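Local coordinates for protein putative glucose-6-phosphate 1-epimerase (Salmonella typhimurium, PDB 2HTA) that probably interconverts the alpha and beta anomers of glucose 6-phosphate, acting as a hexose-6-phosphate mutarotase of the aldose 1-epimerase superfamily, at residues A[60-65]-A[154-159]; A[250-255]-A[283-288]; A[182-187]-A[235-240]; A[19-24]-A[43-48]; A[136-141]-A[148-153]. One frame throughout, in Å; residues are numbered along the deposited sequence.

All five contacts lie in one chain dominated by antiparallel beta-sheet, and along the sequence they open in the order 4, 1, 5, 3, 2. Contact 5 is nested inside the loop closed by contact 1, and the two share strand 151-158. Contact 4 touches contact 1, their centres 13 Å apart: L63 packs on I20, helix on five-stranded sheet, and V158 packs on V46, that sheet on the long one, so the three form consecutive layers. Contacts 2 and 3 lie in the part of the fold carrying H179 and E282, the probable catalytic residues, on neighbouring strands 278-286 and 172-183. Contacts 3 and 5, with centres 37 Å apart, lie on opposite sides of the chain's centre.

Contact 1 (A[60-65]-A[154-159])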
# COMPACT_ATOMS: atom_id res chain seq x y z
N ALA A 60 -0.74 -10.11 2.39
CA ALA A 60 -0.81 -9.38 3.68
C ALA A 60 -1.25 -7.95 3.40
O ALA A 60 -0.54 -6.98 3.74
CB ALA A 60 0.55 -9.37 4.38
N HIS A 61 -2.37 -7.83 2.70
CA HIS A 61 -2.75 -6.60 2.03
C HIS A 61 -3.66 -5.79 2.92
O HIS A 61 -4.82 -6.15 3.16
CB HIS A 61 -3.49 -6.95 0.72
CG HIS A 61 -3.56 -5.82 -0.27
ND1 HIS A 61 -3.08 -5.93 -1.57
CD2 HIS A 61 -4.14 -4.59 -0.19
CE1 HIS A 61 -3.31 -4.79 -2.21
NE2 HIS A 61 -3.95 -3.96 -1.39
N LEU A 62 -3.14 -4.68 3.42
CA LEU A 62 -3.96 -3.76 4.19
C LEU A 62 -4.98 -3.12 3.23
O LEU A 62 -4.62 -2.41 2.34
CB LEU A 62 -3.05 -2.71 4.86
CG LEU A 62 -3.76 -1.62 5.69
CD1 LEU A 62 -4.59 -2.15 6.88
CD2 LEU A 62 -2.66 -0.61 6.18
N LEU A 63 -6.25 -3.38 3.46
CA LEU A 63 -7.34 -2.91 2.59
C LEU A 63 -7.91 -1.58 3.03
O LEU A 63 -8.32 -0.76 2.19
CB LEU A 63 -8.50 -3.92 2.69
CG LEU A 63 -8.15 -5.38 2.37
CD1 LEU A 63 -9.28 -6.35 2.59
CD2 LEU A 63 -7.67 -5.42 0.90
N SER A 64 -7.92 -1.33 4.34
CA SER A 64 -8.62 -0.11 4.85
C SER A 64 -8.07 0.21 6.24
O SER A 64 -7.62 -0.69 6.94
CB SER A 64 -10.16 -0.30 4.91
OG SER A 64 -10.55 -1.21 5.92
N TRP A 65 -8.17 1.48 6.63
CA TRP A 65 -7.75 1.92 7.95
C TRP A 65 -8.55 3.21 8.19
O TRP A 65 -8.49 4.16 7.41
CB TRP A 65 -6.21 2.18 8.01
CG TRP A 65 -5.80 2.90 9.28
CD1 TRP A 65 -6.08 2.49 10.59
CD2 TRP A 65 -5.15 4.17 9.38
NE1 TRP A 65 -5.54 3.41 11.47
CE2 TRP A 65 -5.03 4.47 10.76
CE3 TRP A 65 -4.64 5.09 8.43
CZ2 TRP A 65 -4.43 5.67 11.24
CZ3 TRP A 65 -4.02 6.27 8.89
CH2 TRP A 65 -3.95 6.56 10.30
N ALA A 154 5.62 -8.80 7.27
CA ALA A 154 4.95 -7.49 7.17
C ALA A 154 4.36 -7.26 8.57
O ALA A 154 3.54 -8.06 9.03
CB ALA A 154 3.85 -7.49 6.11
N ARG A 155 4.84 -6.24 9.24
CA ARG A 155 4.38 -5.90 10.60
C ARG A 155 3.60 -4.63 10.50
O ARG A 155 4.09 -3.67 9.87
CB ARG A 155 5.59 -5.72 11.53
CG ARG A 155 6.46 -6.98 11.64
CD ARG A 155 7.56 -6.77 12.67
NE ARG A 155 8.15 -8.02 13.09
CZ ARG A 155 9.25 -8.54 12.54
NH1 ARG A 155 9.73 -9.71 12.98
NH2 ARG A 155 9.88 -7.88 11.59
N PHE A 156 2.38 -4.63 11.04
CA PHE A 156 1.49 -3.49 11.02
C PHE A 156 1.17 -3.03 12.43
O PHE A 156 1.08 -3.86 13.32
CB PHE A 156 0.16 -3.88 10.40
CG PHE A 156 0.29 -4.29 8.97
CD1 PHE A 156 0.65 -5.59 8.65
CD2 PHE A 156 0.13 -3.33 7.96
CE1 PHE A 156 0.79 -5.98 7.26
CE2 PHE A 156 0.24 -3.73 6.59
CZ PHE A 156 0.58 -5.03 6.28
N LYS A 157 0.99 -1.73 12.61
CA LYS A 157 0.44 -1.17 13.88
C LYS A 157 -0.75 -0.32 13.48
O LYS A 157 -0.57 0.63 12.74
CB LYS A 157 1.50 -0.32 14.56
CG LYS A 157 2.69 -1.11 14.97
CD LYS A 157 3.49 -0.30 16.03
CE LYS A 157 4.66 -1.09 16.58
NZ LYS A 157 5.44 -0.21 17.49
N VAL A 158 -1.98 -0.70 13.85
CA VAL A 158 -3.13 0.07 13.43
C VAL A 158 -3.81 0.65 14.64
O VAL A 158 -4.14 -0.06 15.57
CB VAL A 158 -4.14 -0.74 12.52
CG1 VAL A 158 -3.42 -1.16 11.22
CG2 VAL A 158 -4.65 -2.00 13.23
N GLY A 159 -3.91 1.95 14.65
CA GLY A 159 -4.47 2.67 15.77
C GLY A 159 -4.77 4.07 15.36
O GLY A 159 -5.30 4.33 14.29
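W65 turns the nitrogen edge of its indole to the end of segment 154-159, where NE1 donates a hydrogen bond to G159 O at 3.0 Å. The carbonyl oxygen sits almost exactly in the ring plane, but the bond is bent, with an N-H...O angle of 145°. CZ2 of W65 also comes within 3.4 Å of G159 O, so the oxygen lies at the ring's edge, near both NE1 and CZ2. What swings the indole there is the extended first torsion, with CG opposite the backbone N (chi1 169°). Just before the glycine, V158 approaches the same ring at a slant, its CB 4.2 Å from W65 CD1.

Two sheets meet here face to face: strand 61-67 is an outer strand of a five-stranded sheet, and strand 151-158 belongs to the long nine-stranded one, which gives the beta-sandwich of the mutarotase fold. The two segments run nearly the same way.

F156 fills the middle of the layer. Its CG stands opposite its own carbonyl carbon (chi1 -63°), carrying the ring across to the other segment, where CE2 lies 3.9 Å from L62 CB. The far corner, CZ, comes to 3.4 Å from A60 O. F55 meets this ring edge-to-face, and I164 touches both F156 and L62. Where both segments begin, two methyls face each other, A60 CB and A154 CB at 4.2 Å, with W118 against both. Beyond L62, L63 and S64 both face S54 in a classic beta bulge.

Contact 2 (A[250-255]-A[283-288])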
# COMPACT_ATOMS: atom_id res chain seq x y z
N HIS A 250 13.87 3.96 5.40
CA HIS A 250 14.68 2.92 4.79
C HIS A 250 14.50 2.86 3.28
O HIS A 250 14.93 1.88 2.67
CB HIS A 250 14.47 1.51 5.43
CG HIS A 250 14.31 1.54 6.92
ND1 HIS A 250 15.29 2.01 7.76
CD2 HIS A 250 13.26 1.19 7.71
CE1 HIS A 250 14.87 1.95 9.01
NE2 HIS A 250 13.64 1.44 9.02
N HIS A 251 13.84 3.86 2.70
CA HIS A 251 13.49 3.88 1.28
C HIS A 251 14.53 4.63 0.52
O HIS A 251 15.47 5.23 1.12
CB HIS A 251 12.13 4.69 1.11
CG HIS A 251 12.32 6.12 1.47
ND1 HIS A 251 12.71 6.48 2.75
CD2 HIS A 251 12.37 7.24 0.72
CE1 HIS A 251 12.88 7.79 2.78
NE2 HIS A 251 12.72 8.27 1.57
N LEU A 252 14.40 4.60 -0.82
CA LEU A 252 15.20 5.47 -1.71
C LEU A 252 14.40 6.54 -2.42
O LEU A 252 14.92 7.63 -2.75
CB LEU A 252 15.92 4.63 -2.78
CG LEU A 252 17.38 4.89 -3.08
CD1 LEU A 252 18.25 4.99 -1.72
CD2 LEU A 252 17.85 3.74 -3.99
N ASN A 253 13.12 6.26 -2.64
CA ASN A 253 12.31 7.03 -3.54
C ASN A 253 10.92 7.15 -2.96
O ASN A 253 10.53 6.37 -2.08
CB ASN A 253 12.15 6.27 -4.90
CG ASN A 253 13.46 5.76 -5.45
OD1 ASN A 253 13.60 4.54 -5.72
ND2 ASN A 253 14.43 6.68 -5.66
N VAL A 254 10.17 8.12 -3.47
CA VAL A 254 8.71 8.15 -3.25
C VAL A 254 8.09 8.19 -4.61
O VAL A 254 8.67 8.80 -5.49
CB VAL A 254 8.31 9.37 -2.43
CG1 VAL A 254 6.75 9.55 -2.35
CG2 VAL A 254 8.89 9.19 -1.02
N VAL A 255 6.95 7.49 -4.81
CA VAL A 255 6.21 7.60 -6.05
C VAL A 255 4.87 8.26 -5.82
O VAL A 255 4.18 7.92 -4.85
CB VAL A 255 6.05 6.22 -6.71
CG1 VAL A 255 5.01 6.24 -7.85
CG2 VAL A 255 7.43 5.85 -7.27
N THR A 283 5.98 4.38 -0.71
CA THR A 283 7.36 4.27 -0.17
C THR A 283 8.09 3.27 -1.02
O THR A 283 7.65 2.11 -1.13
CB THR A 283 7.37 3.76 1.28
OG1 THR A 283 6.55 4.63 2.08
CG2 THR A 283 8.77 3.80 1.82
N VAL A 284 9.21 3.68 -1.59
CA VAL A 284 9.78 2.92 -2.72
C VAL A 284 11.28 2.71 -2.60
O VAL A 284 11.99 3.59 -2.14
CB VAL A 284 9.41 3.61 -4.08
CG1 VAL A 284 10.12 2.95 -5.31
CG2 VAL A 284 7.87 3.63 -4.32
N TYR A 285 11.78 1.55 -3.04
CA TYR A 285 13.22 1.35 -3.12
C TYR A 285 13.42 0.82 -4.55
O TYR A 285 13.30 -0.36 -4.75
CB TYR A 285 13.67 0.35 -2.08
CG TYR A 285 15.15 0.52 -1.76
CD1 TYR A 285 15.57 1.00 -0.51
CD2 TYR A 285 16.13 0.30 -2.74
CE1 TYR A 285 16.95 1.21 -0.18
CE2 TYR A 285 17.54 0.50 -2.43
CZ TYR A 285 17.93 0.93 -1.16
OH TYR A 285 19.28 1.10 -0.84
N ALA A 286 13.57 1.72 -5.52
CA ALA A 286 13.55 1.30 -6.96
C ALA A 286 14.84 1.72 -7.75
O ALA A 286 15.30 0.98 -8.64
CB ALA A 286 12.32 1.80 -7.68
N THR A 287 15.36 2.90 -7.50
CA THR A 287 16.43 3.42 -8.36
C THR A 287 17.82 2.76 -8.12
O THR A 287 18.78 3.02 -8.87
CB THR A 287 16.54 4.98 -8.28
OG1 THR A 287 16.71 5.35 -6.92
CG2 THR A 287 15.31 5.65 -8.73
N ALA A 288 17.92 1.92 -7.09
CA ALA A 288 19.06 1.04 -6.89
C ALA A 288 18.47 -0.17 -6.18
O ALA A 288 17.40 -0.06 -5.60
CB ALA A 288 20.13 1.72 -5.99
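L252 lays its CB over the face of the Y285 ring, a CH-pi contact 4.2 Å from the centroid and only 5° off the ring normal. Its CD2 carries on past the ring, 3.6 Å from Y285 CE2, and ends against A288 CB. At the ring's edge, in its plane, sits H250 O.

N253 does the polar work with both ends of its amide. OD1 accepts two backbone N-H groups, from A286 N at 2.8 Å, lined up nearly along the C=O axis, and from T287 N at 3.0 Å. ND2 gives a hydrogen to T287 OG1 at 2.9 Å, with the hydroxyl in the amide plane. Because two backbone N-H groups point at OD1, that atom must be the oxygen, which settles the flip of the amide, and the chain is pinned where it turns a corner at 287 and 288.

In the backbone pairing, V284 O takes hydrogen bonds from L252 N and N253 N alike, and V284 N returns one to N253 O. V284 CG2 meets V255 CG2 at 3.7 Å. H251 CB rests on T283 CG2, while T283 OG1 is bonded to H248 and Q302. V255 itself lies about 4 Å, side chain to side chain, from the probable catalytic E282 and from D223, which by similarity probably binds the substrate. With L252 and N253 both opposite V284, this is a classic beta bulge in the antiparallel pairing beside the presumed sugar site.

Contact 3 (A[182-187]-A[235-240])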
# COMPACT_ATOMS: atom_id res chain seq x y z
N PHE A 182 -4.49 6.48 -0.97
CA PHE A 182 -5.05 7.36 0.03
C PHE A 182 -6.33 7.94 -0.51
O PHE A 182 -6.38 8.42 -1.64
CB PHE A 182 -4.04 8.43 0.40
CG PHE A 182 -2.84 7.88 1.08
CD1 PHE A 182 -1.63 7.72 0.40
CD2 PHE A 182 -2.95 7.39 2.38
CE1 PHE A 182 -0.53 7.13 1.03
CE2 PHE A 182 -1.84 6.82 3.05
CZ PHE A 182 -0.63 6.68 2.36
N ASN A 183 -7.36 7.84 0.32
CA ASN A 183 -8.70 8.36 0.06
C ASN A 183 -8.65 9.88 0.12
O ASN A 183 -8.18 10.46 1.10
CB ASN A 183 -9.64 7.74 1.11
CG ASN A 183 -11.12 8.03 0.87
OD1 ASN A 183 -11.58 8.04 -0.27
ND2 ASN A 183 -11.88 8.25 1.97
N VAL A 184 -9.07 10.51 -0.97
CA VAL A 184 -9.13 11.98 -1.06
C VAL A 184 -10.52 12.42 -1.50
O VAL A 184 -11.24 11.65 -2.15
CB VAL A 184 -8.04 12.62 -1.98
CG1 VAL A 184 -6.65 12.29 -1.46
CG2 VAL A 184 -8.18 12.17 -3.44
N GLY A 185 -10.89 13.65 -1.15
CA GLY A 185 -12.23 14.15 -1.57
C GLY A 185 -12.36 14.35 -3.06
O GLY A 185 -13.36 13.94 -3.69
N ASP A 186 -11.35 14.99 -3.63
CA ASP A 186 -11.33 15.26 -5.06
C ASP A 186 -9.92 15.45 -5.56
O ASP A 186 -9.25 16.44 -5.22
CB ASP A 186 -12.10 16.55 -5.29
CG ASP A 186 -12.28 16.90 -6.75
OD1 ASP A 186 -11.60 16.36 -7.65
OD2 ASP A 186 -13.15 17.75 -7.00
N ILE A 187 -9.48 14.58 -6.46
CA ILE A 187 -8.09 14.63 -6.90
C ILE A 187 -7.72 15.99 -7.53
O ILE A 187 -6.56 16.43 -7.48
CB ILE A 187 -7.82 13.49 -7.90
CG1 ILE A 187 -6.36 13.45 -8.33
CG2 ILE A 187 -8.73 13.63 -9.11
CD1 ILE A 187 -5.36 13.02 -7.23
N ILE A 235 -0.09 15.10 2.11
CA ILE A 235 -1.23 15.17 1.15
C ILE A 235 -2.20 16.22 1.73
O ILE A 235 -2.65 16.07 2.88
CB ILE A 235 -2.00 13.84 1.01
CG1 ILE A 235 -0.99 12.72 0.63
CG2 ILE A 235 -3.25 13.98 0.02
CD1 ILE A 235 -1.57 11.30 0.67
N HIS A 236 -2.48 17.26 0.96
CA HIS A 236 -3.38 18.34 1.44
C HIS A 236 -4.71 18.13 0.76
O HIS A 236 -4.77 18.19 -0.47
CB HIS A 236 -2.80 19.68 1.01
CG HIS A 236 -1.40 19.90 1.49
ND1 HIS A 236 -1.11 20.63 2.60
CD2 HIS A 236 -0.21 19.50 0.98
CE1 HIS A 236 0.20 20.66 2.79
NE2 HIS A 236 0.77 19.97 1.81
N ASP A 237 -5.78 17.97 1.56
CA ASP A 237 -7.10 17.68 1.04
C ASP A 237 -8.13 18.69 1.55
O ASP A 237 -8.59 18.58 2.67
CB ASP A 237 -7.55 16.28 1.48
CG ASP A 237 -8.86 15.84 0.81
OD1 ASP A 237 -9.66 16.66 0.27
OD2 ASP A 237 -9.09 14.64 0.84
N ALA A 238 -8.44 19.68 0.73
CA ALA A 238 -9.36 20.76 1.09
C ALA A 238 -10.79 20.22 1.22
O ALA A 238 -11.56 20.69 2.09
CB ALA A 238 -9.29 21.88 0.02
N THR A 239 -11.14 19.22 0.41
CA THR A 239 -12.50 18.68 0.42
C THR A 239 -12.87 17.90 1.70
O THR A 239 -13.92 18.14 2.31
CB THR A 239 -12.74 17.83 -0.81
OG1 THR A 239 -12.41 18.61 -1.98
CG2 THR A 239 -14.18 17.33 -0.85
N LEU A 240 -11.98 17.01 2.15
CA LEU A 240 -12.20 16.30 3.40
C LEU A 240 -11.62 17.08 4.56
O LEU A 240 -11.61 16.61 5.69
CB LEU A 240 -11.53 14.90 3.31
CG LEU A 240 -12.10 13.97 2.23
CD1 LEU A 240 -11.58 12.53 2.33
CD2 LEU A 240 -13.61 14.01 2.27
O HOH W 1 -7.66 12.88 2.24
O HOH W 2 -9.37 16.34 -2.36
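D237 holds its carboxylate against the backbone of G185, CG turned opposite its own N (chi1 -172°). From there OD2 accepts the N-H of G185 at 2.9 Å, met on the syn side and 20° out of the carboxylate plane. OD1 serves its own segment: L240 N donates to it at 3.0 Å from above the plane, closing an Asx motif.

That turn brings L240 round to the glycine, with L240 CG 3.6 Å from G185 N and CD1 against the carbonyl carbon of V184. T239 closes in too, its CB 3.8 Å from G185 CA.

Deeper in, I235 points its CD1 at the F182 ring, 3.6 Å from F182 CD1. The torsion of I235, with CG1 opposite the carbonyl carbon (chi1 -55°), sends that methyl out to meet the phenylalanine, and the two side chains cross at about a right angle. V184 CG1 adds a looser touch on I235 CG2. F182 also packs on V246 and V281, joining strands 172-183, 232-237, 242-249 and 278-286.

Water 1 donates to D237 OD2 and to N183 O, which R242 also reaches. Water 2, which accepts from D186 N, lies 2.7 Å from D237 OD1. Ringed by backbone N-H groups and water, the carboxylate is probably ionised, and it ties the ends of two strands together where they leave their sheets.

Contact 4 (A[19-24]-A[43-48]); sequences KIFALP and LIVVDH
I20 and F21 straddle V45, one on each methyl, and this apolar packing carries most of the contact. I20 CG2 meets V45 CG2 at 3.8 Å. The same I20 methyl also touches L43 CD1 at 3.9 Å, so it lies between two side chains that point off one side of the strand. L23 CD1 reaches the same L43 CD1 at 4.0 Å, the two leucines crossing at about a right angle. F21 takes the other branch of the valine: its ring approaches at a slant, with CE1 3.5 Å from V45 CG1. V45 can offer one branch to each partner because CG1 stands opposite the backbone N (chi1 177°) while CG2 lies beside it.

The second kind of contact is ring edge to carbonyl. V46 turns its side chain off the other side of the strand, yet its O lies in the plane of the F21 ring, 3.4 Å from F21 CE1, where the slightly positive rim of the ring can face the oxygen.

No direct hydrogen bond links the segments. Water 3 bridges them instead, giving a firm bond to D47 OD2 at 2.7 Å and a weak one to F21 O.

Helix 14-22 therefore packs its last turn on the five-stranded sheet, on the side of strand 41-48 that carries L43 and V45. I20 and F21 reach on to S54 and K52 of strand 51-56, and R36 of strand 33-38 makes weak bonds to F21 O and L23 O. I44 and V46 face the other way, onto L132 and V130 of strand 130-137 in the long sheet.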
# COMPACT_ATOMS: atom_id res chain seq x y z
N LYS A 19 -18.90 -3.07 3.10
CA LYS A 19 -19.19 -4.49 2.75
C LYS A 19 -18.35 -5.48 3.59
O LYS A 19 -18.88 -6.46 4.15
CB LYS A 19 -18.95 -4.72 1.27
CG LYS A 19 -20.06 -4.20 0.36
CD LYS A 19 -19.97 -4.89 -1.04
N ILE A 20 -17.09 -5.15 3.79
CA ILE A 20 -16.18 -6.04 4.46
C ILE A 20 -16.61 -6.10 5.94
O ILE A 20 -16.63 -7.16 6.56
CB ILE A 20 -14.70 -5.49 4.32
CG1 ILE A 20 -14.26 -5.69 2.87
CG2 ILE A 20 -13.76 -6.20 5.34
CD1 ILE A 20 -12.93 -4.98 2.50
N PHE A 21 -16.90 -4.94 6.51
CA PHE A 21 -17.22 -4.91 7.95
C PHE A 21 -18.65 -5.46 8.24
O PHE A 21 -18.98 -5.73 9.39
CB PHE A 21 -17.08 -3.50 8.49
CG PHE A 21 -15.64 -3.13 8.75
CD1 PHE A 21 -15.10 -3.31 10.01
CD2 PHE A 21 -14.83 -2.67 7.72
CE1 PHE A 21 -13.75 -3.04 10.26
CE2 PHE A 21 -13.47 -2.38 7.97
CZ PHE A 21 -12.95 -2.57 9.26
N ALA A 22 -19.43 -5.64 7.18
CA ALA A 22 -20.77 -6.27 7.31
C ALA A 22 -20.70 -7.78 7.23
O ALA A 22 -21.67 -8.47 7.58
CB ALA A 22 -21.71 -5.70 6.22
N LEU A 23 -19.55 -8.33 6.82
CA LEU A 23 -19.40 -9.79 6.67
C LEU A 23 -19.53 -10.58 7.98
O LEU A 23 -19.17 -10.05 9.05
CB LEU A 23 -18.04 -10.12 6.02
CG LEU A 23 -17.77 -9.64 4.60
CD1 LEU A 23 -16.32 -9.80 4.29
CD2 LEU A 23 -18.58 -10.42 3.61
N PRO A 24 -20.07 -11.84 7.92
CA PRO A 24 -20.18 -12.70 9.10
C PRO A 24 -18.79 -13.03 9.63
O PRO A 24 -17.86 -13.17 8.84
CB PRO A 24 -20.79 -14.01 8.54
CG PRO A 24 -21.31 -13.68 7.27
CD PRO A 24 -20.64 -12.48 6.72
N LEU A 43 -10.16 -12.77 4.99
CA LEU A 43 -9.84 -11.40 5.47
C LEU A 43 -9.66 -11.41 7.00
O LEU A 43 -10.35 -12.15 7.70
CB LEU A 43 -10.97 -10.39 5.15
CG LEU A 43 -11.43 -10.41 3.68
CD1 LEU A 43 -12.48 -9.32 3.40
CD2 LEU A 43 -10.20 -10.20 2.75
N ILE A 44 -8.75 -10.59 7.49
CA ILE A 44 -8.59 -10.33 8.92
C ILE A 44 -9.12 -8.92 9.18
O ILE A 44 -8.66 -7.94 8.59
CB ILE A 44 -7.11 -10.45 9.38
CG1 ILE A 44 -6.50 -11.83 8.97
CG2 ILE A 44 -7.01 -10.09 10.87
CD1 ILE A 44 -7.17 -13.07 9.66
N VAL A 45 -10.13 -8.83 10.05
CA VAL A 45 -10.84 -7.60 10.25
C VAL A 45 -10.64 -7.13 11.71
O VAL A 45 -10.87 -7.90 12.63
CB VAL A 45 -12.36 -7.74 9.93
CG1 VAL A 45 -13.06 -6.43 10.23
CG2 VAL A 45 -12.60 -8.17 8.43
N VAL A 46 -10.18 -5.89 11.86
CA VAL A 46 -9.96 -5.26 13.14
C VAL A 46 -11.16 -4.32 13.37
O VAL A 46 -11.37 -3.34 12.65
CB VAL A 46 -8.65 -4.38 13.13
CG1 VAL A 46 -8.48 -3.61 14.48
CG2 VAL A 46 -7.40 -5.23 12.84
N ASP A 47 -11.96 -4.63 14.38
CA ASP A 47 -13.05 -3.73 14.70
C ASP A 47 -12.82 -3.38 16.19
O ASP A 47 -13.26 -4.11 17.09
CB ASP A 47 -14.38 -4.47 14.49
CG ASP A 47 -15.60 -3.59 14.77
OD1 ASP A 47 -15.48 -2.48 15.35
OD2 ASP A 47 -16.73 -4.02 14.43
N HIS A 48 -12.06 -2.30 16.42
CA HIS A 48 -11.59 -1.96 17.76
C HIS A 48 -12.21 -0.60 18.07
O HIS A 48 -12.51 0.17 17.15
CB HIS A 48 -10.04 -1.87 17.64
CG HIS A 48 -9.33 -1.44 18.88
ND1 HIS A 48 -9.22 -0.12 19.27
CD2 HIS A 48 -8.58 -2.14 19.76
CE1 HIS A 48 -8.47 -0.04 20.35
NE2 HIS A 48 -8.08 -1.26 20.67
O HOH W 3 -17.63 -5.64 12.41

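Contact 5 (A[136-141]-A[148-153])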
# COMPACT_ATOMS: atom_id res chain seq x y z
N LEU A 136 5.44 -14.50 4.81
CA LEU A 136 5.41 -15.22 3.55
C LEU A 136 6.73 -15.95 3.42
O LEU A 136 7.77 -15.40 3.75
CB LEU A 136 5.19 -14.29 2.37
CG LEU A 136 5.10 -15.01 0.99
CD1 LEU A 136 3.70 -15.65 0.86
CD2 LEU A 136 5.25 -13.95 -0.05
N GLN A 137 6.70 -17.23 2.98
CA GLN A 137 7.96 -17.95 2.77
C GLN A 137 8.03 -18.51 1.38
O GLN A 137 7.00 -18.79 0.76
CB GLN A 137 8.12 -19.08 3.76
CG GLN A 137 8.30 -18.54 5.21
CD GLN A 137 8.71 -19.60 6.15
OE1 GLN A 137 7.88 -20.39 6.55
NE2 GLN A 137 10.00 -19.64 6.51
N SER A 138 9.24 -18.70 0.90
CA SER A 138 9.44 -19.40 -0.37
C SER A 138 8.95 -20.83 -0.28
O SER A 138 8.80 -21.41 0.82
CB SER A 138 10.94 -19.38 -0.75
OG SER A 138 11.73 -19.76 0.35
N SER A 139 8.66 -21.41 -1.43
CA SER A 139 8.15 -22.77 -1.49
C SER A 139 8.65 -23.30 -2.83
O SER A 139 9.21 -22.54 -3.63
CB SER A 139 6.64 -22.73 -1.53
OG SER A 139 6.21 -22.09 -2.72
N GLU A 140 8.38 -24.58 -3.11
CA GLU A 140 8.73 -25.11 -4.42
C GLU A 140 8.06 -24.31 -5.53
O GLU A 140 8.67 -24.03 -6.58
CB GLU A 140 8.34 -26.58 -4.52
CG GLU A 140 8.58 -27.11 -5.95
CD GLU A 140 8.27 -28.61 -6.09
OE1 GLU A 140 8.17 -29.29 -5.04
OE2 GLU A 140 8.16 -29.08 -7.25
N ALA A 141 6.79 -23.92 -5.32
CA ALA A 141 6.13 -23.07 -6.31
C ALA A 141 6.83 -21.71 -6.61
O ALA A 141 7.02 -21.33 -7.78
CB ALA A 141 4.67 -22.84 -5.93
N HIS A 148 15.25 -18.29 -5.24
CA HIS A 148 15.89 -17.78 -4.03
C HIS A 148 14.96 -18.11 -2.85
O HIS A 148 13.74 -17.89 -2.92
CB HIS A 148 15.99 -16.26 -4.08
CG HIS A 148 16.62 -15.74 -5.33
ND1 HIS A 148 17.99 -15.60 -5.47
CD2 HIS A 148 16.08 -15.34 -6.51
CE1 HIS A 148 18.27 -15.15 -6.69
NE2 HIS A 148 17.13 -14.98 -7.34
N ASP A 149 15.52 -18.64 -1.79
CA ASP A 149 14.71 -18.81 -0.62
C ASP A 149 14.55 -17.49 0.13
O ASP A 149 15.44 -16.63 0.08
CB ASP A 149 15.21 -19.94 0.26
CG ASP A 149 14.70 -21.29 -0.26
OD1 ASP A 149 13.45 -21.64 -0.19
OD2 ASP A 149 15.54 -21.95 -0.82
N PHE A 150 13.42 -17.34 0.80
CA PHE A 150 13.18 -16.08 1.52
C PHE A 150 12.13 -16.30 2.63
O PHE A 150 11.36 -17.27 2.57
CB PHE A 150 12.67 -14.98 0.54
CG PHE A 150 11.25 -15.24 -0.02
CD1 PHE A 150 11.09 -15.89 -1.27
CD2 PHE A 150 10.12 -14.83 0.67
CE1 PHE A 150 9.81 -16.09 -1.76
CE2 PHE A 150 8.83 -15.10 0.22
CZ PHE A 150 8.67 -15.73 -1.04
N THR A 151 12.14 -15.41 3.62
CA THR A 151 11.02 -15.24 4.55
C THR A 151 10.76 -13.72 4.60
O THR A 151 11.68 -12.94 4.91
CB THR A 151 11.36 -15.73 5.97
OG1 THR A 151 11.73 -17.11 5.91
CG2 THR A 151 10.14 -15.58 6.86
N LEU A 152 9.53 -13.31 4.27
CA LEU A 152 9.16 -11.92 4.23
C LEU A 152 8.17 -11.72 5.37
O LEU A 152 7.27 -12.57 5.56
CB LEU A 152 8.38 -11.65 2.94
CG LEU A 152 8.78 -10.70 1.85
CD1 LEU A 152 7.54 -10.42 0.89
CD2 LEU A 152 9.41 -9.39 2.33
N LEU A 153 8.40 -10.68 6.18
CA LEU A 153 7.52 -10.31 7.27
C LEU A 153 6.92 -8.95 7.02
O LEU A 153 7.63 -8.03 6.63
CB LEU A 153 8.26 -10.28 8.63
CG LEU A 153 8.77 -11.68 8.95
CD1 LEU A 153 10.00 -11.73 9.76
CD2 LEU A 153 7.66 -12.50 9.61
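S138 and D149 make the shortest polar link: S138 OG donates to D149 OD1 at 2.6 Å, meeting the carboxylate on its anti side. The same hydroxyl accepts the N-H of F150 at 3.0 Å, so one oxygen gives and takes across the gap. It reaches both because OG sits between the backbone N and the carbonyl carbon (chi1 48°). D149 OD1 also holds a salt bridge with R143.

Next come the backbone bonds. L136 and L152 form an antiparallel hydrogen-bonded pair, and S138 N follows with a bond to F150 O at 3.1 Å. On one face of the sheet the side chains of Q137 and T151, a non-hydrogen-bonded pair, run side by side, pointing the same way, and Q137 NE2 donates to T151 OG1 at 3.1 Å.

F150 lays one face of its ring against the peptide between Q137 and S138, with S138 N 3.5 Å above the plane and over its centre. S138 CB comes to 3.5 Å from F150 CD1. L136 CG lies at the ring's edge, 3.8 Å from F150 CE2, with CD2 beside it, while L136 CB faces L152 CB on the other face of the sheet.

Strands 130-137 and 151-158 are neighbours in the nine-stranded sheet, and helix 140-145 spans the link between them, with S139 as its N-cap. W118 lies against both L136 and L152; W96 touches L152 and meets the F150 ring, and F172 of strand 172-183 reaches F150 and H148.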